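Local coordinates for protein MOR (Lactococcus phage TP901-1, PDB 6TRI) that probably acts as a modulator of repression in the phage's genetic switch, and folds as a small all-helical protein of the helix-turn-helix clan, at residues B[26-31]-B[51-56]; B[8-13]-B[66-71]; B[12-17]-B[55-60]. All blocks are in the same frame, centred on the assembly; numbering follows the deposited sequence.

Interaction 1. Residues B[26-31]-B[51-56]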
ATOM      1  N   ILE B  26     -19.282   6.330  -2.939  1.00 42.23           N
ATOM      2  CA  ILE B  26     -19.512   7.708  -3.358  1.00 50.25           C
ATOM      3  C   ILE B  26     -18.461   8.654  -2.779  1.00 52.24           C
ATOM      4  O   ILE B  26     -17.965   9.544  -3.470  1.00 68.13           O
ATOM      5  CB  ILE B  26     -20.915   8.194  -2.939  1.00 55.63           C
ATOM      6  CG1 ILE B  26     -21.990   7.242  -3.470  1.00 63.94           C
ATOM      7  CG2 ILE B  26     -21.162   9.616  -3.423  1.00 54.99           C
ATOM      8  CD1 ILE B  26     -21.981   7.083  -4.973  1.00 69.35           C
ATOM      9  N   ALA B  27     -18.117   8.447  -1.510  1.00 46.81           N
ATOM     10  CA  ALA B  27     -17.124   9.277  -0.833  1.00 53.95           C
ATOM     11  C   ALA B  27     -15.728   9.075  -1.424  1.00 54.57           C
ATOM     12  O   ALA B  27     -14.898   9.983  -1.405  1.00 50.60           O
ATOM     13  CB  ALA B  27     -17.118   8.977   0.665  1.00 35.74           C
ATOM     14  N   MET B  28     -15.482   7.881  -1.952  1.00 52.26           N
ATOM     15  CA  MET B  28     -14.194   7.549  -2.551  1.00 47.30           C
ATOM     16  C   MET B  28     -14.124   7.960  -4.018  1.00 51.19           C
ATOM     17  O   MET B  28     -13.044   8.003  -4.608  1.00 52.13           O
ATOM     18  CB  MET B  28     -13.926   6.051  -2.421  1.00 42.08           C
ATOM     19  CG  MET B  28     -13.691   5.589  -0.999  1.00 36.82           C
ATOM     20  SD  MET B  28     -12.032   6.009  -0.459  1.00 57.31           S
ATOM     21  CE  MET B  28     -11.077   5.106  -1.673  1.00 76.78           C
ATOM     22  N   GLY B  29     -15.279   8.261  -4.602  1.00 47.91           N
ATOM     23  CA  GLY B  29     -15.358   8.594  -6.013  1.00 55.47           C
ATOM     24  C   GLY B  29     -15.273   7.361  -6.894  1.00 61.07           C
ATOM     25  O   GLY B  29     -14.862   7.437  -8.054  1.00 55.94           O
ATOM     26  N   LEU B  30     -15.667   6.220  -6.331  1.00 56.77           N
ATOM     27  CA  LEU B  30     -15.607   4.936  -7.026  1.00 50.51           C
ATOM     28  C   LEU B  30     -16.999   4.333  -7.189  1.00 49.38           C
ATOM     29  O   LEU B  30     -17.940   4.735  -6.505  1.00 46.99           O
ATOM     30  CB  LEU B  30     -14.707   3.953  -6.267  1.00 49.32           C
ATOM     31  CG  LEU B  30     -13.189   3.951  -6.493  1.00 55.83           C
ATOM     32  CD1 LEU B  30     -12.568   5.327  -6.323  1.00 64.23           C
ATOM     33  CD2 LEU B  30     -12.527   2.954  -5.552  1.00 48.68           C
ATOM     34  N   SER B  31     -17.129   3.372  -8.098  1.00 51.99           N
ATOM     35  CA  SER B  31     -18.363   2.606  -8.210  1.00 49.09           C
ATOM     36  C   SER B  31     -18.415   1.613  -7.057  1.00 50.29           C
ATOM     37  O   SER B  31     -17.377   1.243  -6.506  1.00 55.11           O
ATOM     38  CB  SER B  31     -18.452   1.882  -9.555  1.00 48.99           C
ATOM     39  OG  SER B  31     -17.421   0.920  -9.691  1.00 58.27           O
ATOM     40  N   LEU B  51      -4.866   6.222   0.104  1.00 45.65           N
ATOM     41  CA  LEU B  51      -4.682   7.567   0.633  1.00 40.89           C
ATOM     42  C   LEU B  51      -6.015   8.289   0.799  1.00 53.36           C
ATOM     43  O   LEU B  51      -6.210   9.027   1.762  1.00 60.87           O
ATOM     44  CB  LEU B  51      -3.756   8.384  -0.271  1.00 39.71           C
ATOM     45  CG  LEU B  51      -2.257   8.333   0.036  1.00 52.29           C
ATOM     46  CD1 LEU B  51      -1.702   6.925  -0.127  1.00 59.95           C
ATOM     47  CD2 LEU B  51      -1.499   9.318  -0.839  1.00 51.00           C
ATOM     48  N   LYS B  52      -6.934   8.074  -0.139  1.00 55.32           N
ATOM     49  CA  LYS B  52      -8.235   8.728  -0.073  1.00 57.05           C
ATOM     50  C   LYS B  52      -9.079   8.114   1.038  1.00 50.86           C
ATOM     51  O   LYS B  52      -9.817   8.815   1.728  1.00 62.31           O
ATOM     52  CB  LYS B  52      -8.963   8.634  -1.415  1.00 63.04           C
ATOM     53  CG  LYS B  52      -9.988   9.739  -1.631  1.00 73.45           C
ATOM     54  CD  LYS B  52     -10.578   9.694  -3.033  1.00 79.12           C
ATOM     55  CE  LYS B  52     -11.554  10.841  -3.266  1.00 75.44           C
ATOM     56  NZ  LYS B  52     -12.326  11.197  -2.040  1.00 65.59           N
ATOM     57  N   ALA B  53      -8.958   6.801   1.208  1.00 40.81           N
ATOM     58  CA  ALA B  53      -9.643   6.100   2.286  1.00 48.93           C
ATOM     59  C   ALA B  53      -9.209   6.638   3.648  1.00 47.89           C
ATOM     60  O   ALA B  53     -10.021   6.752   4.566  1.00 48.68           O
ATOM     61  CB  ALA B  53      -9.379   4.607   2.193  1.00 46.01           C
ATOM     62  N   VAL B  54      -7.928   6.970   3.768  1.00 43.30           N
ATOM     63  CA  VAL B  54      -7.386   7.545   4.995  1.00 36.91           C
ATOM     64  C   VAL B  54      -8.004   8.911   5.261  1.00 39.86           C
ATOM     65  O   VAL B  54      -8.343   9.241   6.398  1.00 59.26           O
ATOM     66  CB  VAL B  54      -5.850   7.677   4.927  1.00 46.52           C
ATOM     67  CG1 VAL B  54      -5.314   8.427   6.142  1.00 54.79           C
ATOM     68  CG2 VAL B  54      -5.212   6.306   4.821  1.00 45.73           C
ATOM     69  N   HIS B  55      -8.155   9.697   4.201  1.00 43.52           N
ATOM     70  CA  HIS B  55      -8.788  11.009   4.289  1.00 47.62           C
ATOM     71  C   HIS B  55     -10.270  10.897   4.638  1.00 54.77           C
ATOM     72  O   HIS B  55     -10.765  11.599   5.522  1.00 60.61           O
ATOM     73  CB  HIS B  55      -8.622  11.763   2.969  1.00 39.93           C
ATOM     74  CG  HIS B  55      -9.362  13.064   2.917  1.00 48.25           C
ATOM     75  ND1 HIS B  55      -9.108  14.099   3.790  1.00 56.15           N
ATOM     76  CD2 HIS B  55     -10.344  13.498   2.091  1.00 55.97           C
ATOM     77  CE1 HIS B  55      -9.905  15.117   3.505  1.00 62.20           C
ATOM     78  NE2 HIS B  55     -10.664  14.776   2.479  1.00 63.94           N
ATOM     79  N   VAL B  56     -10.968  10.008   3.938  1.00 49.23           N
ATOM     80  CA  VAL B  56     -12.410   9.844   4.095  1.00 53.60           C
ATOM     81  C   VAL B  56     -12.789   9.265   5.457  1.00 48.99           C
ATOM     82  O   VAL B  56     -13.709   9.753   6.116  1.00 45.73           O
ATOM     83  CB  VAL B  56     -12.985   8.942   2.981  1.00 56.41           C
ATOM     84  CG1 VAL B  56     -14.426   8.560   3.283  1.00 60.87           C
ATOM     85  CG2 VAL B  56     -12.884   9.636   1.632  1.00 39.18           C
TER
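The single polar bond joining K52 to A27 illustrates how a lysine can bond a carbonyl in the last turn of a neighbouring helix. K52 NZ donates to A27 O at 2.9 Å, approaching in the carbonyl plane with a C=O...N angle of 154°. There the positive charge would probably be favoured by the dipole of helix 21-28. K52 gets there because its CG stands anti to the backbone N (chi1 -155°) and the chain runs extended as far as CE, bending only at the final torsion; on the way CD lies 3.4 Å from M28 O.

The apolar part rests on M28, bent at chi2 and chi3, which swings the sulfur against helix 47-57. M28 SD lies 4.0 Å from A53 CB, and nearer still, 3.6 Å, to A53 N; its CE lies beside K52 CB as the M28 and K52 chains slide past each other in opposite directions. Farther along, A27 CB meets V56 CG1 at 3.8 Å, while the other V56 branch, CG2, lies close to A27 O.

Just beyond, G29 takes the positive-phi position of a Schellman motif that ends helix 21-28, and S31 caps helix 32-39, a pairing consistent with a helix-turn-helix. M28 and L30 also touch E49 of helix 47-57, and A53 of the same helix also packs on F68 of helix 64-68.

Interaction 2. Residues B[8-13]-B[66-71]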
ATOM      1  N   SER B   8     -11.198  -6.653   8.317  1.00 48.69           N
ATOM      2  CA  SER B   8     -12.157  -6.557   9.416  1.00 54.11           C
ATOM      3  C   SER B   8     -12.203  -5.152  10.004  1.00 56.84           C
ATOM      4  O   SER B   8     -13.259  -4.523  10.031  1.00 55.52           O
ATOM      5  CB  SER B   8     -11.827  -7.564  10.517  1.00 57.08           C
ATOM      6  OG  SER B   8     -12.084  -8.891  10.091  1.00 67.28           O
ATOM      7  N   SER B   9     -11.052  -4.666  10.463  1.00 57.09           N
ATOM      8  CA  SER B   9     -10.956  -3.336  11.059  1.00 52.10           C
ATOM      9  C   SER B   9     -11.448  -2.249  10.106  1.00 52.64           C
ATOM     10  O   SER B   9     -12.150  -1.324  10.516  1.00 52.40           O
ATOM     11  CB  SER B   9      -9.516  -3.042  11.484  1.00 51.49           C
ATOM     12  OG  SER B   9      -9.084  -3.945  12.485  1.00 56.42           O
ATOM     13  N   LEU B  10     -11.075  -2.370   8.834  1.00 39.80           N
ATOM     14  CA  LEU B  10     -11.460  -1.392   7.822  1.00 42.18           C
ATOM     15  C   LEU B  10     -12.975  -1.335   7.656  1.00 46.23           C
ATOM     16  O   LEU B  10     -13.554  -0.254   7.556  1.00 53.25           O
ATOM     17  CB  LEU B  10     -10.794  -1.717   6.483  1.00 39.84           C
ATOM     18  CG  LEU B  10     -11.138  -0.797   5.307  1.00 47.52           C
ATOM     19  CD1 LEU B  10     -10.814   0.650   5.632  1.00 37.54           C
ATOM     20  CD2 LEU B  10     -10.409  -1.237   4.046  1.00 51.02           C
ATOM     21  N   LEU B  11     -13.612  -2.502   7.637  1.00 50.38           N
ATOM     22  CA  LEU B  11     -15.061  -2.579   7.486  1.00 48.71           C
ATOM     23  C   LEU B  11     -15.769  -1.941   8.672  1.00 51.47           C
ATOM     24  O   LEU B  11     -16.886  -1.444   8.544  1.00 63.77           O
ATOM     25  CB  LEU B  11     -15.511  -4.034   7.325  1.00 42.31           C
ATOM     26  CG  LEU B  11     -15.018  -4.744   6.061  1.00 41.81           C
ATOM     27  CD1 LEU B  11     -15.412  -6.212   6.071  1.00 57.82           C
ATOM     28  CD2 LEU B  11     -15.541  -4.051   4.818  1.00 41.69           C
ATOM     29  N   GLY B  12     -15.113  -1.957   9.827  1.00 53.17           N
ATOM     30  CA  GLY B  12     -15.664  -1.337  11.016  1.00 56.62           C
ATOM     31  C   GLY B  12     -15.769   0.168  10.862  1.00 63.48           C
ATOM     32  O   GLY B  12     -16.815   0.757  11.142  1.00 62.32           O
ATOM     33  N   LYS B  13     -14.682   0.789  10.412  1.00 52.96           N
ATOM     34  CA  LYS B  13     -14.637   2.239  10.243  1.00 56.75           C
ATOM     35  C   LYS B  13     -15.622   2.699   9.176  1.00 47.22           C
ATOM     36  O   LYS B  13     -16.218   3.769   9.290  1.00 56.47           O
ATOM     37  CB  LYS B  13     -13.222   2.698   9.879  1.00 50.91           C
ATOM     38  CG  LYS B  13     -12.183   2.438  10.954  1.00 55.22           C
ATOM     39  CD  LYS B  13     -12.405   3.316  12.172  1.00 54.99           C
ATOM     40  CE  LYS B  13     -12.319   4.788  11.810  1.00 64.37           C
ATOM     41  NZ  LYS B  13     -12.310   5.659  13.020  1.00 81.46           N
ATOM     42  N   LYS B  66      -2.495  -2.049   9.680  1.00 50.01           N
ATOM     43  CA  LYS B  66      -3.499  -2.906  10.294  1.00 54.55           C
ATOM     44  C   LYS B  66      -4.817  -2.872   9.527  1.00 47.21           C
ATOM     45  O   LYS B  66      -5.660  -3.756   9.684  1.00 55.59           O
ATOM     46  CB  LYS B  66      -3.730  -2.498  11.749  1.00 70.31           C
ATOM     47  CG  LYS B  66      -3.804  -3.676  12.705  1.00 87.99           C
ATOM     48  CD  LYS B  66      -2.535  -4.515  12.631  1.00 94.17           C
ATOM     49  CE  LYS B  66      -2.777  -5.938  13.111  1.00 90.82           C
ATOM     50  NZ  LYS B  66      -1.850  -6.912  12.468  1.00 87.87           N
ATOM     51  N   TYR B  67      -4.988  -1.854   8.692  1.00 36.85           N
ATOM     52  CA  TYR B  67      -6.231  -1.690   7.948  1.00 42.88           C
ATOM     53  C   TYR B  67      -6.169  -2.288   6.542  1.00 43.41           C
ATOM     54  O   TYR B  67      -7.151  -2.855   6.065  1.00 50.11           O
ATOM     55  CB  TYR B  67      -6.604  -0.209   7.858  1.00 47.62           C
ATOM     56  CG  TYR B  67      -7.299   0.324   9.089  1.00 46.93           C
ATOM     57  CD1 TYR B  67      -8.593  -0.065   9.400  1.00 43.76           C
ATOM     58  CD2 TYR B  67      -6.667   1.227   9.935  1.00 61.81           C
ATOM     59  CE1 TYR B  67      -9.237   0.417  10.523  1.00 54.65           C
ATOM     60  CE2 TYR B  67      -7.305   1.718  11.063  1.00 63.07           C
ATOM     61  CZ  TYR B  67      -8.592   1.309  11.350  1.00 57.63           C
ATOM     62  OH  TYR B  67      -9.237   1.789  12.466  1.00 70.69           O
ATOM     63  N   PHE B  68      -5.021  -2.164   5.884  1.00 33.36           N
ATOM     64  CA  PHE B  68      -4.911  -2.555   4.482  1.00 37.80           C
ATOM     65  C   PHE B  68      -3.868  -3.641   4.230  1.00 37.96           C
ATOM     66  O   PHE B  68      -3.831  -4.228   3.150  1.00 43.05           O
ATOM     67  CB  PHE B  68      -4.582  -1.333   3.620  1.00 41.79           C
ATOM     68  CG  PHE B  68      -5.600  -0.232   3.711  1.00 44.95           C
ATOM     69  CD1 PHE B  68      -6.681  -0.197   2.846  1.00 50.94           C
ATOM     70  CD2 PHE B  68      -5.473   0.771   4.656  1.00 48.51           C
ATOM     71  CE1 PHE B  68      -7.621   0.815   2.927  1.00 53.13           C
ATOM     72  CE2 PHE B  68      -6.409   1.785   4.743  1.00 50.23           C
ATOM     73  CZ  PHE B  68      -7.484   1.807   3.878  1.00 51.06           C
ATOM     74  N   PHE B  69      -3.022  -3.913   5.217  1.00 41.51           N
ATOM     75  CA  PHE B  69      -1.916  -4.841   5.002  1.00 41.99           C
ATOM     76  C   PHE B  69      -1.857  -5.946   6.050  1.00 45.70           C
ATOM     77  O   PHE B  69      -0.779  -6.413   6.413  1.00 48.57           O
ATOM     78  CB  PHE B  69      -0.597  -4.069   4.965  1.00 49.07           C
ATOM     79  CG  PHE B  69      -0.571  -2.981   3.931  1.00 49.02           C
ATOM     80  CD1 PHE B  69      -0.193  -3.255   2.628  1.00 57.82           C
ATOM     81  CD2 PHE B  69      -0.944  -1.687   4.258  1.00 42.46           C
ATOM     82  CE1 PHE B  69      -0.176  -2.258   1.670  1.00 57.85           C
ATOM     83  CE2 PHE B  69      -0.931  -0.686   3.306  1.00 50.24           C
ATOM     84  CZ  PHE B  69      -0.546  -0.971   2.010  1.00 55.34           C
ATOM     85  N   ASN B  70      -3.025  -6.368   6.520  1.00 50.23           N
ATOM     86  CA  ASN B  70      -3.115  -7.453   7.486  1.00 64.77           C
ATOM     87  C   ASN B  70      -3.416  -8.775   6.785  1.00 67.22           C
ATOM     88  O   ASN B  70      -4.555  -9.035   6.398  1.00 66.63           O
ATOM     89  CB  ASN B  70      -4.185  -7.142   8.537  1.00 77.00           C
ATOM     90  CG  ASN B  70      -4.243  -8.177   9.643  1.00 82.86           C
ATOM     91  OD1 ASN B  70      -3.270  -8.885   9.899  1.00 98.84           O
ATOM     92  ND2 ASN B  70      -5.390  -8.269  10.306  1.00 71.49           N
ATOM     93  N   ALA B  71      -2.389  -9.598   6.616  1.00 66.69           N
ATOM     94  CA  ALA B  71      -2.541 -10.891   5.956  1.00 71.83           C
ATOM     95  C   ALA B  71      -3.396 -11.848   6.785  1.00 81.40           C
ATOM     96  O   ALA B  71      -3.311 -11.869   8.014  1.00 80.91           O
ATOM     97  CB  ALA B  71      -1.176 -11.505   5.678  1.00 77.15           C
TER
HETATM   98  O   HOH W   1      -8.006  -6.109  10.224  1.00 62.79           O
HETATM   99  O   HOH W   2      -8.811  -3.943   8.332  1.00 63.93           O
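Y67 meets the first turns of helix 8-17 with the edge of its ring, a case of an aromatic side chain applied to backbone. S9 O and L10 N both lie in the ring plane at that edge: Y67 CE1 is 3.4 Å from S9 O, and CD1 is as near to L10 N. S9 CB adds a contact to CE1 at 3.6 Å. The K13 chain, bent at chi2 and chi3, crosses the phenol end at a slant and sets CG 3.4 Å from Y67 OH.

A second apolar group lies deeper. L10, its CG turned away from the backbone N (chi1 178°), sends CD2 to F68 CE1 at 3.6 Å and CD1 to CZ, the two side chains crossing at a slant. W45 packs edge-to-face on F68, and L10 also touches L39 and L57.

Polar contact is made through water. One molecule accepts from L10 N at 2.8 Å and can donate to Y67 O at 3.0 Å; another bonds weakly to S9 N, K66 O and N70 ND2.

No direct hydrogen bond crosses the contact, which suggests that packing of Y67 and F68 largely sets its shape, while water serves the N-H groups of the opening helical turn.

Interaction 3. Residues B[12-17]-B[55-60]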
ATOM      1  N   GLY B  12     -15.113  -1.957   9.827  1.00 53.17           N
ATOM      2  CA  GLY B  12     -15.664  -1.337  11.016  1.00 56.62           C
ATOM      3  C   GLY B  12     -15.769   0.168  10.862  1.00 63.48           C
ATOM      4  O   GLY B  12     -16.815   0.757  11.142  1.00 62.32           O
ATOM      5  N   LYS B  13     -14.682   0.789  10.412  1.00 52.96           N
ATOM      6  CA  LYS B  13     -14.637   2.239  10.243  1.00 56.75           C
ATOM      7  C   LYS B  13     -15.622   2.699   9.176  1.00 47.22           C
ATOM      8  O   LYS B  13     -16.218   3.769   9.290  1.00 56.47           O
ATOM      9  CB  LYS B  13     -13.222   2.698   9.879  1.00 50.91           C
ATOM     10  CG  LYS B  13     -12.183   2.438  10.954  1.00 55.22           C
ATOM     11  CD  LYS B  13     -12.405   3.316  12.172  1.00 54.99           C
ATOM     12  CE  LYS B  13     -12.319   4.788  11.810  1.00 64.37           C
ATOM     13  NZ  LYS B  13     -12.310   5.659  13.020  1.00 81.46           N
ATOM     14  N   ILE B  14     -15.785   1.882   8.142  1.00 45.99           N
ATOM     15  CA  ILE B  14     -16.676   2.210   7.037  1.00 46.97           C
ATOM     16  C   ILE B  14     -18.129   2.261   7.494  1.00 44.20           C
ATOM     17  O   ILE B  14     -18.880   3.161   7.111  1.00 53.30           O
ATOM     18  CB  ILE B  14     -16.520   1.196   5.893  1.00 44.31           C
ATOM     19  CG1 ILE B  14     -15.156   1.384   5.227  1.00 35.25           C
ATOM     20  CG2 ILE B  14     -17.641   1.351   4.874  1.00 48.89           C
ATOM     21  CD1 ILE B  14     -14.843   0.360   4.167  1.00 39.94           C
ATOM     22  N   THR B  15     -18.518   1.301   8.327  1.00 47.91           N
ATOM     23  CA  THR B  15     -19.858   1.276   8.900  1.00 41.28           C
ATOM     24  C   THR B  15     -20.052   2.454   9.845  1.00 51.48           C
ATOM     25  O   THR B  15     -21.098   3.104   9.844  1.00 54.25           O
ATOM     26  CB  THR B  15     -20.121  -0.037   9.666  1.00 50.43           C
ATOM     27  OG1 THR B  15     -19.832  -1.152   8.814  1.00 58.18           O
ATOM     28  CG2 THR B  15     -21.570  -0.110  10.122  1.00 48.00           C
ATOM     29  N   GLU B  16     -19.026   2.716  10.647  1.00 63.59           N
ATOM     30  CA  GLU B  16     -19.036   3.801  11.622  1.00 58.17           C
ATOM     31  C   GLU B  16     -19.079   5.184  10.968  1.00 60.24           C
ATOM     32  O   GLU B  16     -19.860   6.045  11.374  1.00 70.87           O
ATOM     33  CB  GLU B  16     -17.807   3.689  12.528  1.00 65.42           C
ATOM     34  CG  GLU B  16     -17.514   4.918  13.371  1.00 85.80           C
ATOM     35  CD  GLU B  16     -16.170   4.825  14.077  1.00101.28           C
ATOM     36  OE1 GLU B  16     -15.552   3.740  14.035  1.00102.54           O
ATOM     37  OE2 GLU B  16     -15.730   5.836  14.667  1.00105.86           O
ATOM     38  N   LYS B  17     -18.243   5.388   9.952  1.00 59.76           N
ATOM     39  CA  LYS B  17     -18.099   6.698   9.322  1.00 60.45           C
ATOM     40  C   LYS B  17     -19.089   6.960   8.187  1.00 57.22           C
ATOM     41  O   LYS B  17     -19.669   8.044   8.101  1.00 61.67           O
ATOM     42  CB  LYS B  17     -16.673   6.870   8.788  1.00 57.97           C
ATOM     43  CG  LYS B  17     -15.635   7.225   9.844  1.00 59.21           C
ATOM     44  CD  LYS B  17     -15.852   8.633  10.378  1.00 70.41           C
ATOM     45  CE  LYS B  17     -14.671   9.096  11.218  1.00 83.85           C
ATOM     46  NZ  LYS B  17     -14.430   8.215  12.394  1.00 96.03           N
ATOM     47  N   HIS B  55      -8.155   9.697   4.201  1.00 43.52           N
ATOM     48  CA  HIS B  55      -8.788  11.009   4.289  1.00 47.62           C
ATOM     49  C   HIS B  55     -10.270  10.897   4.638  1.00 54.77           C
ATOM     50  O   HIS B  55     -10.765  11.599   5.522  1.00 60.61           O
ATOM     51  CB  HIS B  55      -8.622  11.763   2.969  1.00 39.93           C
ATOM     52  CG  HIS B  55      -9.362  13.064   2.917  1.00 48.25           C
ATOM     53  ND1 HIS B  55      -9.108  14.099   3.790  1.00 56.15           N
ATOM     54  CD2 HIS B  55     -10.344  13.498   2.091  1.00 55.97           C
ATOM     55  CE1 HIS B  55      -9.905  15.117   3.505  1.00 62.20           C
ATOM     56  NE2 HIS B  55     -10.664  14.776   2.479  1.00 63.94           N
ATOM     57  N   VAL B  56     -10.968  10.008   3.938  1.00 49.23           N
ATOM     58  CA  VAL B  56     -12.410   9.844   4.095  1.00 53.60           C
ATOM     59  C   VAL B  56     -12.789   9.265   5.457  1.00 48.99           C
ATOM     60  O   VAL B  56     -13.709   9.753   6.116  1.00 45.73           O
ATOM     61  CB  VAL B  56     -12.985   8.942   2.981  1.00 56.41           C
ATOM     62  CG1 VAL B  56     -14.426   8.560   3.283  1.00 60.87           C
ATOM     63  CG2 VAL B  56     -12.884   9.636   1.632  1.00 39.18           C
ATOM     64  N   LEU B  57     -12.074   8.227   5.880  1.00 45.10           N
ATOM     65  CA  LEU B  57     -12.382   7.551   7.138  1.00 48.43           C
ATOM     66  C   LEU B  57     -11.658   8.178   8.327  1.00 52.56           C
ATOM     67  O   LEU B  57     -11.871   7.776   9.474  1.00 55.98           O
ATOM     68  CB  LEU B  57     -12.034   6.069   7.029  1.00 34.49           C
ATOM     69  CG  LEU B  57     -12.827   5.328   5.952  1.00 42.11           C
ATOM     70  CD1 LEU B  57     -12.271   3.933   5.741  1.00 44.11           C
ATOM     71  CD2 LEU B  57     -14.303   5.272   6.327  1.00 35.89           C
ATOM     72  N   GLU B  58     -10.817   9.169   8.041  1.00 49.24           N
ATOM     73  CA  GLU B  58     -10.044   9.877   9.059  1.00 54.10           C
ATOM     74  C   GLU B  58      -9.229   8.902   9.897  1.00 52.89           C
ATOM     75  O   GLU B  58      -9.199   8.989  11.122  1.00 48.89           O
ATOM     76  CB  GLU B  58     -10.961  10.716   9.952  1.00 56.91           C
ATOM     77  CG  GLU B  58     -11.584  11.908   9.241  1.00 82.35           C
ATOM     78  CD  GLU B  58     -12.534  12.695  10.125  1.00102.91           C
ATOM     79  OE1 GLU B  58     -13.476  12.087  10.677  1.00103.46           O
ATOM     80  OE2 GLU B  58     -12.337  13.920  10.270  1.00114.15           O
ATOM     81  N   LEU B  59      -8.572   7.968   9.218  1.00 47.90           N
ATOM     82  CA  LEU B  59      -7.739   6.979   9.882  1.00 46.70           C
ATOM     83  C   LEU B  59      -6.408   7.581  10.316  1.00 54.85           C
ATOM     84  O   LEU B  59      -5.892   8.498   9.675  1.00 58.67           O
ATOM     85  CB  LEU B  59      -7.489   5.783   8.959  1.00 46.48           C
ATOM     86  CG  LEU B  59      -8.716   5.126   8.325  1.00 44.71           C
ATOM     87  CD1 LEU B  59      -8.313   3.939   7.457  1.00 42.18           C
ATOM     88  CD2 LEU B  59      -9.690   4.695   9.396  1.00 44.05           C
ATOM     89  N   ASN B  60      -5.863   7.066  11.413  1.00 52.55           N
ATOM     90  CA  ASN B  60      -4.501   7.391  11.812  1.00 46.47           C
ATOM     91  C   ASN B  60      -3.545   6.683  10.866  1.00 52.74           C
ATOM     92  O   ASN B  60      -3.613   5.462  10.718  1.00 50.76           O
ATOM     93  CB  ASN B  60      -4.242   6.977  13.264  1.00 57.38           C
ATOM     94  CG  ASN B  60      -2.794   7.182  13.690  1.00 71.94           C
ATOM     95  OD1 ASN B  60      -2.103   8.069  13.190  1.00 78.54           O
ATOM     96  ND2 ASN B  60      -2.330   6.354  14.621  1.00 69.08           N
TER
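K13 and K17, one helical turn apart, both approach L57 O yet present carbon to it instead of their ammonium groups. K17 CE lies 3.6 Å from that oxygen and K13 CE 3.8 Å, with no hydrogen bond formed. This is the seam of a small helical fold of the helix-turn-helix clan, where helix 8-17 lies against the C-terminal end of helix 47-57.

The ammonium groups turn instead to E16 on their own helix. K17 NZ forms a salt bridge with E16 OE2 at 3.5 Å, and K13 NZ makes a long, weak ion pair with the same oxygen, so a single carboxylate probably eases the closeness of two like charges. E58 gives a further negative charge from across the contact: its OE1 touches K17 CE, but stands 4.3 Å from K17 NZ, beyond a salt bridge. The K17 and E58 side chains meet at about a right angle. E58 is placed there by leaving the helical conformation with a positive phi of 55°, as the chain turns out of helix 47-57.

Beneath these charges L57 makes the apolar contact. Its CG lies anti to the carbonyl carbon (chi1 -62°); CD1 lies nearest I14 CG1 (3.9 Å), while CD2 reaches K17 CB and K13 O and is also near I14 CG1. F24 of helix 21-28 packs on both I14 and L57, and C18 also touches L57. L59 completes the seam, sliding past K13 in the opposite direction until its CD2 rests 3.6 Å from K13 CE.

From the N terminus, helix 8-17 comes first and opens two loops at once, since interactions 2 and 3 share G12 and K13. Helix 21-28 then opens interaction 1, which helix 47-57 closes after helix 32-39 has been passed. The end of the same helix and the turn behind it close interaction 3, whose segment overlaps that of interaction 1 at H55 and V56, though L57 to L59 do the touching. Helix 64-68 with its tail closes interaction 2, the outermost loop, in which interaction 1 is nested. Helix 8-17 is tied to both helix 47-57 and helix 64-68, and helix 21-28 to helix 47-57. Interactions 1 and 3 also touch: V54 O probably accepts a hydrogen bond from L59 N.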